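Local coordinates for protein manganese-dependent ADP-ribose/CDP-alcohol diphosphatase (Danio rerio, PDB 2NXF) that probably hydrolyses ADP-ribose and CDP-alcohols such as CDP-choline at a two-metal centre, releasing AMP or CMP, at residues 94-97 with 98-102; 148-151 with 152-155; 106-110 with 111-115; 22-26 with 27-31. All coordinates share one frame; numbering follows the deposited sequence.

Contact 1. Residues 94-97 with 98-102. With ZN (zinc ion), chain C; PO4 (phosphate ion), chain F.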
loop_
_atom_site.group_PDB
_atom_site.type_symbol
_atom_site.label_atom_id
_atom_site.label_comp_id
_atom_site.label_asym_id
_atom_site.label_seq_id
_atom_site.Cartn_x
_atom_site.Cartn_y
_atom_site.Cartn_z
ATOM N N TRP A 94 2.200 -5.482 -1.569
ATOM C CA TRP A 94 3.264 -5.360 -2.587
ATOM C C TRP A 94 3.110 -4.068 -3.393
ATOM O O TRP A 94 2.039 -3.790 -3.962
ATOM C CB TRP A 94 3.338 -6.566 -3.530
ATOM C CG TRP A 94 3.564 -7.871 -2.840
ATOM C CD1 TRP A 94 3.941 -8.072 -1.534
ATOM C CD2 TRP A 94 3.464 -9.164 -3.435
ATOM N NE1 TRP A 94 4.045 -9.421 -1.282
ATOM C CE2 TRP A 94 3.745 -10.118 -2.420
ATOM C CE3 TRP A 94 3.132 -9.614 -4.718
ATOM C CZ2 TRP A 94 3.714 -11.502 -2.658
ATOM C CZ3 TRP A 94 3.097 -10.995 -4.958
ATOM C CH2 TRP A 94 3.390 -11.920 -3.927
ATOM N N GLY A 95 4.177 -3.275 -3.392
ATOM C CA GLY A 95 4.223 -2.044 -4.190
ATOM C C GLY A 95 5.250 -2.096 -5.313
ATOM O O GLY A 95 5.882 -3.137 -5.584
ATOM N N ASN A 96 5.421 -0.970 -6.000
ATOM C CA ASN A 96 6.336 -0.947 -7.152
ATOM C C ASN A 96 7.760 -1.397 -6.842
ATOM O O ASN A 96 8.346 -2.116 -7.639
ATOM C CB ASN A 96 6.298 0.371 -7.955
ATOM C CG ASN A 96 6.489 1.610 -7.094
ATOM O OD1 ASN A 96 5.844 1.763 -6.058
ATOM N ND2 ASN A 96 7.371 2.506 -7.540
ATOM N N HIS A 97 8.295 -1.025 -5.679
ATOM C CA HIS A 97 9.681 -1.405 -5.349
ATOM C C HIS A 97 9.859 -2.890 -5.081
ATOM O O HIS A 97 10.927 -3.454 -5.338
ATOM C CB HIS A 97 10.236 -0.509 -4.241
ATOM C CG HIS A 97 10.569 0.857 -4.742
ATOM N ND1 HIS A 97 11.849 1.224 -5.094
ATOM C CD2 HIS A 97 9.778 1.918 -5.034
ATOM C CE1 HIS A 97 11.840 2.468 -5.541
ATOM N NE2 HIS A 97 10.596 2.909 -5.526
ATOM N N GLU A 98 8.814 -3.544 -4.572
ATOM C CA GLU A 98 8.853 -5.016 -4.519
ATOM C C GLU A 98 9.070 -5.589 -5.908
ATOM O O GLU A 98 9.915 -6.483 -6.085
ATOM C CB GLU A 98 7.568 -5.592 -3.916
ATOM C CG GLU A 98 7.550 -5.609 -2.380
ATOM C CD GLU A 98 7.348 -4.231 -1.751
ATOM O OE1 GLU A 98 6.743 -3.369 -2.406
ATOM O OE2 GLU A 98 7.776 -4.049 -0.593
ATOM N N PHE A 99 8.305 -5.098 -6.888
ATOM C CA PHE A 99 8.445 -5.619 -8.262
ATOM C C PHE A 99 9.756 -5.254 -8.969
ATOM O O PHE A 99 10.212 -5.981 -9.868
ATOM C CB PHE A 99 7.222 -5.263 -9.112
ATOM C CG PHE A 99 5.947 -5.827 -8.571
ATOM C CD1 PHE A 99 5.676 -7.201 -8.651
ATOM C CD2 PHE A 99 5.026 -5.006 -7.943
ATOM C CE1 PHE A 99 4.466 -7.720 -8.122
ATOM C CE2 PHE A 99 3.829 -5.515 -7.406
ATOM C CZ PHE A 99 3.559 -6.882 -7.496
ATOM N N TYR A 100 10.357 -4.136 -8.574
ATOM C CA TYR A 100 11.671 -3.774 -9.103
ATOM C C TYR A 100 12.704 -4.796 -8.632
ATOM O O TYR A 100 13.635 -5.115 -9.368
ATOM C CB TYR A 100 12.121 -2.384 -8.625
ATOM C CG TYR A 100 11.245 -1.226 -9.057
ATOM C CD1 TYR A 100 10.489 -1.279 -10.231
ATOM C CD2 TYR A 100 11.201 -0.055 -8.297
ATOM C CE1 TYR A 100 9.684 -0.212 -10.626
ATOM C CE2 TYR A 100 10.401 1.021 -8.667
ATOM C CZ TYR A 100 9.633 0.938 -9.824
ATOM O OH TYR A 100 8.823 2.000 -10.164
ATOM N N ASN A 101 12.545 -5.281 -7.402
ATOM C CA ASN A 101 13.498 -6.243 -6.829
ATOM C C ASN A 101 13.240 -7.699 -7.177
ATOM O O ASN A 101 14.188 -8.458 -7.330
ATOM C CB ASN A 101 13.514 -6.121 -5.299
ATOM C CG ASN A 101 14.307 -4.917 -4.820
ATOM O OD1 ASN A 101 15.536 -4.947 -4.817
ATOM N ND2 ASN A 101 13.606 -3.840 -4.452
ATOM N N PHE A 102 11.965 -8.093 -7.228
ATOM C CA PHE A 102 11.586 -9.512 -7.296
ATOM C C PHE A 102 10.486 -9.768 -8.308
ATOM O O PHE A 102 9.590 -8.930 -8.508
ATOM C CB PHE A 102 11.077 -10.001 -5.923
ATOM C CG PHE A 102 12.021 -9.728 -4.778
ATOM C CD1 PHE A 102 13.254 -10.371 -4.704
ATOM C CD2 PHE A 102 11.652 -8.847 -3.760
ATOM C CE1 PHE A 102 14.144 -10.113 -3.629
ATOM C CE2 PHE A 102 12.523 -8.577 -2.682
ATOM C CZ PHE A 102 13.758 -9.225 -2.614
HETATM ZN ZN ZN C . 5.543 3.141 -4.454
HETATM P P PO4 F . 8.320 5.475 -5.247
HETATM O O1 PO4 F . 7.704 6.857 -5.270
HETATM O O2 PO4 F . 9.565 5.468 -6.113
HETATM O O3 PO4 F . 8.818 5.097 -3.865
HETATM O O4 PO4 F . 7.332 4.439 -5.688
HETATM O O HOH W 1 6.027 5.009 -3.507
#
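Asn-96 and Tyr-100 are matched by their first torsions: CG of Asn-96 stands between its backbone N and carbonyl carbon (chi1 52°), while CG of Tyr-100 lies beside its own N. The two side chains therefore run alongside each other in the same direction, amide and ring nearly perpendicular. Asn-96 ND2 gives an almost straight bond, in the amide plane, to Tyr-100 OH at 3.0 Å. ND2 also donates to phosphate O4 (2.7 Å), and Asn-96 OD1 binds the zinc ion at 2.1 Å, so both ends of the amide are held and its rotation is fixed. Asp-60, His-228 and His-265 join the same metal, together with phosphate O4 and a water. The Tyr-100 ring sets one face over Asn-96 O and turns its edge onto the face of His-97, a T-shaped pair with centroids 4.7 Å apart and planes at 76°. His-97 NE2 donates nearly straight to phosphate O2 (2.8 Å), while its ND1 pairs with Gly-64 N. Replacing Tyr-100 by a phenylalanine would probably leave one N-H of Asn-96 without its acceptor and the metal-binding amide less firmly oriented. At the helix start, Glu-98 bends at chi2 and brings OE1 back to accept from the N of Gly-95, the N-cap residue three places earlier (2.8 Å), which meets it from above the carboxylate plane. Phe-99 CZ packs at the indole edge, 3.9 Å from Trp-94 CE3. The sequence Gly-95, Asn-96, His-97, Glu-98 is the GNHE signature of the calcineurin-like metallophosphoesterases.

Contact 2. Residues 148-151 with 152-155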
loop_
_atom_site.group_PDB
_atom_site.type_symbol
_atom_site.label_atom_id
_atom_site.label_comp_id
_atom_site.label_asym_id
_atom_site.label_seq_id
_atom_site.Cartn_x
_atom_site.Cartn_y
_atom_site.Cartn_z
ATOM N N ASP A 148 -3.986 -5.846 -4.742
ATOM C CA ASP A 148 -2.813 -5.942 -5.593
ATOM C C ASP A 148 -2.927 -4.837 -6.673
ATOM O O ASP A 148 -3.542 -5.032 -7.733
ATOM C CB ASP A 148 -2.811 -7.344 -6.244
ATOM C CG ASP A 148 -1.582 -7.616 -7.114
ATOM O OD1 ASP A 148 -0.726 -6.719 -7.329
ATOM O OD2 ASP A 148 -1.491 -8.771 -7.572
ATOM N N ALA A 149 -2.323 -3.685 -6.387
ATOM C CA ALA A 149 -2.454 -2.532 -7.273
ATOM C C ALA A 149 -1.567 -2.633 -8.530
ATOM O O ALA A 149 -1.623 -1.736 -9.388
ATOM C CB ALA A 149 -2.128 -1.236 -6.511
ATOM N N TYR A 150 -0.771 -3.702 -8.623
ATOM C CA TYR A 150 0.057 -3.996 -9.814
ATOM C C TYR A 150 -0.402 -5.249 -10.561
ATOM O O TYR A 150 0.327 -5.815 -11.365
ATOM C CB TYR A 150 1.559 -4.044 -9.457
ATOM C CG TYR A 150 2.003 -2.680 -8.996
ATOM C CD1 TYR A 150 2.523 -1.745 -9.904
ATOM C CD2 TYR A 150 1.795 -2.273 -7.664
ATOM C CE1 TYR A 150 2.883 -0.470 -9.492
ATOM C CE2 TYR A 150 2.146 -0.999 -7.243
ATOM C CZ TYR A 150 2.672 -0.095 -8.163
ATOM O OH TYR A 150 3.037 1.180 -7.778
ATOM N N ASP A 151 -1.641 -5.644 -10.288
ATOM C CA ASP A 151 -2.311 -6.726 -11.002
ATOM C C ASP A 151 -2.262 -6.414 -12.508
ATOM O O ASP A 151 -1.813 -7.231 -13.322
ATOM C CB ASP A 151 -3.740 -6.773 -10.444
ATOM C CG ASP A 151 -4.624 -7.799 -11.100
ATOM O OD1 ASP A 151 -4.185 -8.598 -11.955
ATOM O OD2 ASP A 151 -5.815 -7.775 -10.715
ATOM N N LEU A 152 -2.722 -5.219 -12.870
ATOM C CA LEU A 152 -2.432 -4.704 -14.203
ATOM C C LEU A 152 -1.219 -3.800 -14.066
ATOM O O LEU A 152 -1.292 -2.776 -13.407
ATOM C CB LEU A 152 -3.636 -3.927 -14.752
ATOM C CG LEU A 152 -4.939 -4.719 -14.893
ATOM C CD1 LEU A 152 -5.977 -3.804 -15.520
ATOM C CD2 LEU A 152 -4.750 -5.980 -15.732
ATOM N N SER A 153 -0.097 -4.201 -14.649
ATOM C CA SER A 153 1.112 -3.379 -14.636
ATOM C C SER A 153 2.071 -3.932 -15.664
ATOM O O SER A 153 1.911 -5.066 -16.135
ATOM C CB SER A 153 1.779 -3.408 -13.254
ATOM O OG SER A 153 2.310 -4.700 -12.947
ATOM N N VAL A 154 3.059 -3.124 -16.036
ATOM C CA VAL A 154 4.126 -3.657 -16.867
ATOM C C VAL A 154 5.309 -4.116 -16.012
ATOM O O VAL A 154 6.115 -4.923 -16.458
ATOM C CB VAL A 154 4.571 -2.678 -17.976
ATOM C CG1 VAL A 154 3.450 -2.474 -18.984
ATOM C CG2 VAL A 154 5.028 -1.349 -17.382
ATOM N N ILE A 155 5.391 -3.608 -14.779
ATOM C CA ILE A 155 6.536 -3.916 -13.920
ATOM C C ILE A 155 6.322 -5.185 -13.081
ATOM O O ILE A 155 7.305 -5.795 -12.608
ATOM C CB ILE A 155 6.921 -2.734 -13.000
ATOM C CG1 ILE A 155 5.773 -2.397 -12.022
ATOM C CG2 ILE A 155 7.393 -1.531 -13.816
ATOM C CD1 ILE A 155 6.207 -1.467 -10.922
#
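Ser-153 and Tyr-150 make the polar link of this irregular loop. Ser-153 OG donates to Tyr-150 O at 2.8 Å, tilted from the carbonyl plane. The hydroxyl is turned back towards Tyr-150 because OG lies between the backbone N and the carbonyl carbon of its own residue (chi1 68°), and the same OG is bonded to Gly-156 N, so one small group ties down two backbone positions. With alanine in place of Ser-153, the Tyr-150 carbonyl and the Gly-156 N-H would probably lose their common partner and the loop could shift. Among the backbone and turn bonds, Asp-151 N meets Asp-148 O at 3.2 Å, closing a type I turn. Asp-148 OD1 receives Tyr-150 N at 3.3 Å from above the carboxylate plane, an Asx turn within that type I turn. The apolar contacts gather round the Tyr-150 ring: Ser-153 CB sits at its edge, 3.8 Å from Tyr-150 CD1, and the methyl CD1 of Ile-155 lies 3.8 Å from Tyr-150 CE1. Tyr-150 OH bonds to Phe-197 O. Two carboxylates carry the charged interactions: Asp-148 OD2 pairs with Arg-104, and Asp-151 OD1 with Lys-163 and Arg-157, while Asp-151 OD2 meets Ser-202 and Gln-205. With so many donors and cations around them in a buried setting, both acids are likely to stay ionised, and they anchor a loop whose tyrosine ring reaches the zinc ligands Asn-96 and His-265.

Contact 3. Residues 106-110 with 111-115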
loop_
_atom_site.group_PDB
_atom_site.type_symbol
_atom_site.label_atom_id
_atom_site.label_comp_id
_atom_site.label_asym_id
_atom_site.label_seq_id
_atom_site.Cartn_x
_atom_site.Cartn_y
_atom_site.Cartn_z
ATOM N N SER A 106 9.049 -15.218 -7.123
ATOM C CA SER A 106 9.956 -14.911 -6.014
ATOM C C SER A 106 9.228 -14.321 -4.819
ATOM O O SER A 106 9.444 -14.726 -3.675
ATOM C CB SER A 106 11.084 -13.980 -6.459
ATOM O OG SER A 106 11.941 -14.701 -7.352
ATOM N N LEU A 107 8.368 -13.348 -5.076
ATOM C CA LEU A 107 7.603 -12.742 -4.000
ATOM C C LEU A 107 6.690 -13.777 -3.323
ATOM O O LEU A 107 6.596 -13.815 -2.091
ATOM C CB LEU A 107 6.800 -11.551 -4.525
ATOM C CG LEU A 107 7.661 -10.317 -4.798
ATOM C CD1 LEU A 107 6.919 -9.381 -5.733
ATOM C CD2 LEU A 107 8.014 -9.627 -3.471
ATOM N N LEU A 108 6.053 -14.634 -4.116
ATOM C CA LEU A 108 5.168 -15.640 -3.537
ATOM C C LEU A 108 5.899 -16.620 -2.613
ATOM O O LEU A 108 5.328 -17.069 -1.608
ATOM C CB LEU A 108 4.382 -16.363 -4.623
ATOM C CG LEU A 108 2.991 -16.845 -4.204
ATOM C CD1 LEU A 108 2.051 -15.668 -3.961
ATOM C CD2 LEU A 108 2.445 -17.762 -5.270
ATOM N N SER A 109 7.157 -16.932 -2.927
ATOM C CA SER A 109 7.937 -17.872 -2.113
ATOM C C SER A 109 8.645 -17.193 -0.932
ATOM O O SER A 109 9.341 -17.863 -0.152
ATOM C CB SER A 109 8.966 -18.612 -2.989
ATOM O OG SER A 109 10.029 -17.730 -3.316
ATOM N N SER A 110 8.473 -15.876 -0.807
ATOM C CA SER A 110 9.240 -15.068 0.153
ATOM C C SER A 110 8.489 -14.787 1.461
ATOM O O SER A 110 7.302 -15.086 1.579
ATOM C CB SER A 110 9.619 -13.728 -0.473
ATOM O OG SER A 110 8.510 -12.820 -0.440
ATOM N N ARG A 111 9.189 -14.158 2.405
ATOM C CA ARG A 111 8.591 -13.702 3.669
ATOM C C ARG A 111 7.528 -12.617 3.441
ATOM O O ARG A 111 6.733 -12.330 4.351
ATOM C CB ARG A 111 9.663 -13.144 4.622
ATOM C CG ARG A 111 10.716 -14.163 5.127
ATOM C CD ARG A 111 10.186 -15.169 6.129
ATOM N NE ARG A 111 9.368 -14.618 7.219
ATOM C CZ ARG A 111 9.818 -13.955 8.289
ATOM N NH1 ARG A 111 11.108 -13.678 8.442
ATOM N NH2 ARG A 111 8.948 -13.538 9.207
ATOM N N LEU A 112 7.509 -12.015 2.245
ATOM C CA LEU A 112 6.517 -10.968 1.936
ATOM C C LEU A 112 5.139 -11.507 1.527
ATOM O O LEU A 112 4.205 -10.721 1.315
ATOM C CB LEU A 112 7.026 -10.002 0.855
ATOM C CG LEU A 112 8.278 -9.209 1.257
ATOM C CD1 LEU A 112 8.756 -8.372 0.050
ATOM C CD2 LEU A 112 7.990 -8.298 2.422
ATOM N N ASN A 113 5.023 -12.825 1.391
ATOM C CA ASN A 113 3.728 -13.433 1.127
ATOM C C ASN A 113 3.047 -13.706 2.470
ATOM O O ASN A 113 3.297 -14.734 3.124
ATOM C CB ASN A 113 3.884 -14.712 0.295
ATOM C CG ASN A 113 2.553 -15.427 0.065
ATOM O OD1 ASN A 113 1.497 -14.967 0.528
ATOM N ND2 ASN A 113 2.594 -16.550 -0.644
ATOM N N SER A 114 2.169 -12.792 2.871
ATOM C CA SER A 114 1.428 -12.945 4.123
ATOM C C SER A 114 0.014 -13.503 3.921
ATOM O O SER A 114 -0.779 -13.551 4.860
ATOM C CB SER A 114 1.377 -11.606 4.863
ATOM O OG SER A 114 0.937 -10.572 4.005
ATOM N N ALA A 115 -0.299 -13.932 2.703
ATOM C CA ALA A 115 -1.656 -14.414 2.401
ATOM C C ALA A 115 -1.916 -15.803 2.972
ATOM O O ALA A 115 -3.074 -16.149 3.227
ATOM C CB ALA A 115 -1.902 -14.404 0.908
#
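Asn-113 ND2 donates to Leu-108 O, near the C-terminal end of helix 104-108, at 2.9 Å. The chain leaves this helix through a type I turn from Ser-110 to Asn-113; an ST turn at Ser-110 lies within it and an Asx turn at Asn-113 follows on. The ND2 bond lies in both the amide and the carbonyl plane, on a lone pair of Leu-108 O, so it sets the rotation of the amide. CG of Asn-113 is anti to its backbone N (chi1 177°), which turns the amide back to the helix end. The other end of that amide is used as well: Asn-113 OD1 accepts Ala-115 N at 3.0 Å. Asn-113 N itself goes to Ser-110 O (3.2 Å), from well above the carbonyl plane. Ser-110 OG works both ways, giving its proton to Leu-107 O at 2.7 Å and accepting Leu-112 N at 3.0 Å. Leu-107 O also takes Ser-110 N (3.1 Å) and is thus held by two donors from one residue. Outside the segments, Leu-112 O accepts from Trp-94 NE1, and the guanidinium of Arg-111 forms a salt bridge with Asp-84. The apolar part is small: Leu-107 CD2 meets Leu-112 CD1 at 3.8 Å, beside Phe-99 and the helix 72-84. Separately, the methyl CD1 of Leu-108 lies against the amide nitrogen ND2 of Asn-113, 3.5 Å away.

Contact 4. Residues 22-26 with 27-31. With PO4 (phosphate ion), chain F.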
loop_
_atom_site.group_PDB
_atom_site.type_symbol
_atom_site.label_atom_id
_atom_site.label_comp_id
_atom_site.label_asym_id
_atom_site.label_seq_id
_atom_site.Cartn_x
_atom_site.Cartn_y
_atom_site.Cartn_z
ATOM N N GLY A 22 19.812 9.754 -0.885
ATOM C CA GLY A 22 19.581 10.252 -2.232
ATOM C C GLY A 22 18.454 11.267 -2.258
ATOM O O GLY A 22 18.115 11.878 -1.237
ATOM N N GLU A 23 17.894 11.461 -3.444
ATOM C CA GLU A 23 16.779 12.382 -3.628
ATOM C C GLU A 23 15.758 11.727 -4.537
ATOM O O GLU A 23 16.030 10.673 -5.132
ATOM C CB GLU A 23 17.267 13.691 -4.244
ATOM C CG GLU A 23 18.084 14.557 -3.298
ATOM C CD GLU A 23 18.734 15.722 -3.997
ATOM O OE1 GLU A 23 18.505 16.868 -3.559
ATOM O OE2 GLU A 23 19.470 15.495 -4.985
ATOM N N ASN A 24 14.578 12.332 -4.637
ATOM C CA ASN A 24 13.647 11.959 -5.690
ATOM C C ASN A 24 14.063 12.598 -7.031
ATOM O O ASN A 24 14.950 13.474 -7.072
ATOM C CB ASN A 24 12.206 12.320 -5.300
ATOM C CG ASN A 24 11.996 13.812 -5.119
ATOM O OD1 ASN A 24 12.921 14.623 -5.269
ATOM N ND2 ASN A 24 10.770 14.183 -4.783
ATOM N N TYR A 25 13.428 12.159 -8.121
ATOM C CA TYR A 25 13.704 12.672 -9.471
ATOM C C TYR A 25 13.723 14.199 -9.564
ATOM O O TYR A 25 14.668 14.781 -10.105
ATOM C CB TYR A 25 12.704 12.082 -10.481
ATOM C CG TYR A 25 12.854 12.566 -11.906
ATOM C CD1 TYR A 25 13.904 12.119 -12.713
ATOM C CD2 TYR A 25 11.940 13.472 -12.457
ATOM C CE1 TYR A 25 14.042 12.557 -14.024
ATOM C CE2 TYR A 25 12.071 13.919 -13.771
ATOM C CZ TYR A 25 13.126 13.459 -14.549
ATOM O OH TYR A 25 13.265 13.889 -15.851
ATOM N N LEU A 26 12.681 14.844 -9.043
ATOM C CA LEU A 26 12.564 16.299 -9.126
ATOM C C LEU A 26 13.494 17.030 -8.147
ATOM O O LEU A 26 13.558 18.258 -8.163
ATOM C CB LEU A 26 11.104 16.734 -8.913
ATOM C CG LEU A 26 10.059 16.358 -9.979
ATOM C CD1 LEU A 26 8.657 16.723 -9.500
ATOM C CD2 LEU A 26 10.343 17.020 -11.328
ATOM N N ARG A 27 14.186 16.266 -7.292
ATOM C CA ARG A 27 15.148 16.806 -6.311
ATOM C C ARG A 27 14.488 17.789 -5.336
ATOM O O ARG A 27 15.022 18.864 -5.039
ATOM C CB ARG A 27 16.369 17.424 -7.023
ATOM C CG ARG A 27 17.124 16.393 -7.852
ATOM C CD ARG A 27 18.430 16.920 -8.409
ATOM N NE ARG A 27 19.375 17.226 -7.340
ATOM C CZ ARG A 27 20.398 18.070 -7.450
ATOM N NH1 ARG A 27 20.630 18.722 -8.587
ATOM N NH2 ARG A 27 21.189 18.272 -6.407
ATOM N N THR A 28 13.305 17.407 -4.865
ATOM C CA THR A 28 12.530 18.224 -3.934
ATOM C C THR A 28 12.346 17.487 -2.613
ATOM O O THR A 28 11.871 18.069 -1.638
ATOM C CB THR A 28 11.125 18.534 -4.485
ATOM O OG1 THR A 28 10.478 17.295 -4.813
ATOM C CG2 THR A 28 11.209 19.437 -5.714
ATOM N N ARG A 29 12.705 16.205 -2.591
ATOM C CA ARG A 29 12.610 15.390 -1.388
ATOM C C ARG A 29 13.861 14.534 -1.248
ATOM O O ARG A 29 14.335 13.968 -2.231
ATOM C CB ARG A 29 11.404 14.447 -1.462
ATOM C CG ARG A 29 10.051 15.120 -1.727
ATOM C CD ARG A 29 9.485 15.812 -0.504
ATOM N NE ARG A 29 8.134 16.310 -0.775
ATOM C CZ ARG A 29 7.834 17.515 -1.256
ATOM N NH1 ARG A 29 8.781 18.420 -1.534
ATOM N NH2 ARG A 29 6.560 17.832 -1.459
ATOM N N ARG A 30 14.361 14.418 -0.022
ATOM C CA ARG A 30 15.526 13.588 0.272
ATOM C C ARG A 30 15.050 12.188 0.627
ATOM O O ARG A 30 13.985 12.031 1.237
ATOM C CB ARG A 30 16.313 14.202 1.441
ATOM C CG ARG A 30 17.589 13.461 1.827
ATOM C CD ARG A 30 18.589 14.423 2.492
ATOM N NE ARG A 30 19.706 13.697 3.099
ATOM C CZ ARG A 30 20.727 14.263 3.735
ATOM N NH1 ARG A 30 20.803 15.592 3.861
ATOM N NH2 ARG A 30 21.680 13.494 4.248
ATOM N N ARG A 31 15.841 11.180 0.255
ATOM C CA ARG A 31 15.535 9.783 0.590
ATOM C C ARG A 31 16.586 9.208 1.546
ATOM O O ARG A 31 17.776 9.161 1.234
ATOM C CB ARG A 31 15.353 8.945 -0.686
ATOM C CG ARG A 31 14.019 9.294 -1.308
ATOM C CD ARG A 31 13.613 8.490 -2.497
ATOM N NE ARG A 31 12.343 9.021 -3.004
ATOM C CZ ARG A 31 11.540 8.385 -3.849
ATOM N NH1 ARG A 31 11.846 7.158 -4.293
ATOM N NH2 ARG A 31 10.420 8.973 -4.244
HETATM P P PO4 F . 8.320 5.475 -5.247
HETATM O O1 PO4 F . 7.704 6.857 -5.270
HETATM O O2 PO4 F . 9.565 5.468 -6.113
HETATM O O3 PO4 F . 8.818 5.097 -3.865
HETATM O O4 PO4 F . 7.332 4.439 -5.688
HETATM O O HOH W 2 8.950 11.869 -3.970
#
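Asn-24 meets Thr-28 and Arg-29 across the loop of a beta hairpin, its amide knitting the two arms there. Asn-24 OD1 takes Thr-28 N at 2.8 Å, on a lone pair in its plane, and Arg-29 N at 3.1 Å from above it. Asn-24 ND2 reaches Thr-28 OG1 (3.1 Å) in the amide plane, so both ends of the group are gripped. Behind it, Asn-24 N meets Arg-29 O, and Gly-22 and Arg-31 form a hydrogen-bonded antiparallel pair, with Arg-31 N to Gly-22 O at 2.8 Å. The outer side is looser. There Glu-23 OE2 and Arg-27 NE make a solvent-facing salt bridge (2.9 Å), approached on the syn side but tilted out of the carboxylate plane, with carboxylate and guanidinium planes 70° apart; Tyr-25, Leu-26, Arg-27 and Thr-28 touch a crystal neighbour. Inward, the extended Arg-31 sends NH1 to phosphate O2 in a weak bond of 3.4 Å, while NH2 shares a water with Asn-24 ND2 and pairs with Glu-288. This hairpin, strands 22-23 and 30-31, stands apart from both large sheets, between strand 6-11 and helix 35-49 in the chain, and carries Arg-31 beside Gln-15 and His-267, which bind a zinc ion.

In the fold
Contact 1 holds a zinc ligand, Asn-96, and His-97, which binds the phosphate, and the others are arranged about it. Contact 2, with its centre 10 Å away, packs directly on it: Tyr-150 CB lies 3.4 Å from Phe-99 CE2, and Ile-155 CD1 is 3.5 Å from Asn-96 CB. Contact 3 follows along the chain and touches contact 1, with Trp-94 CH2 packed 3.5 Å from Leu-107 CB. It lies farther from the metals, the Leu-107 side chain about 13 Å from a bound zinc ion. Contact 4 does not touch contact 1 (nearest atoms about 5 Å apart), yet both reach the same phosphate. Contacts 3 and 4 are remote, their centres 30 Å apart.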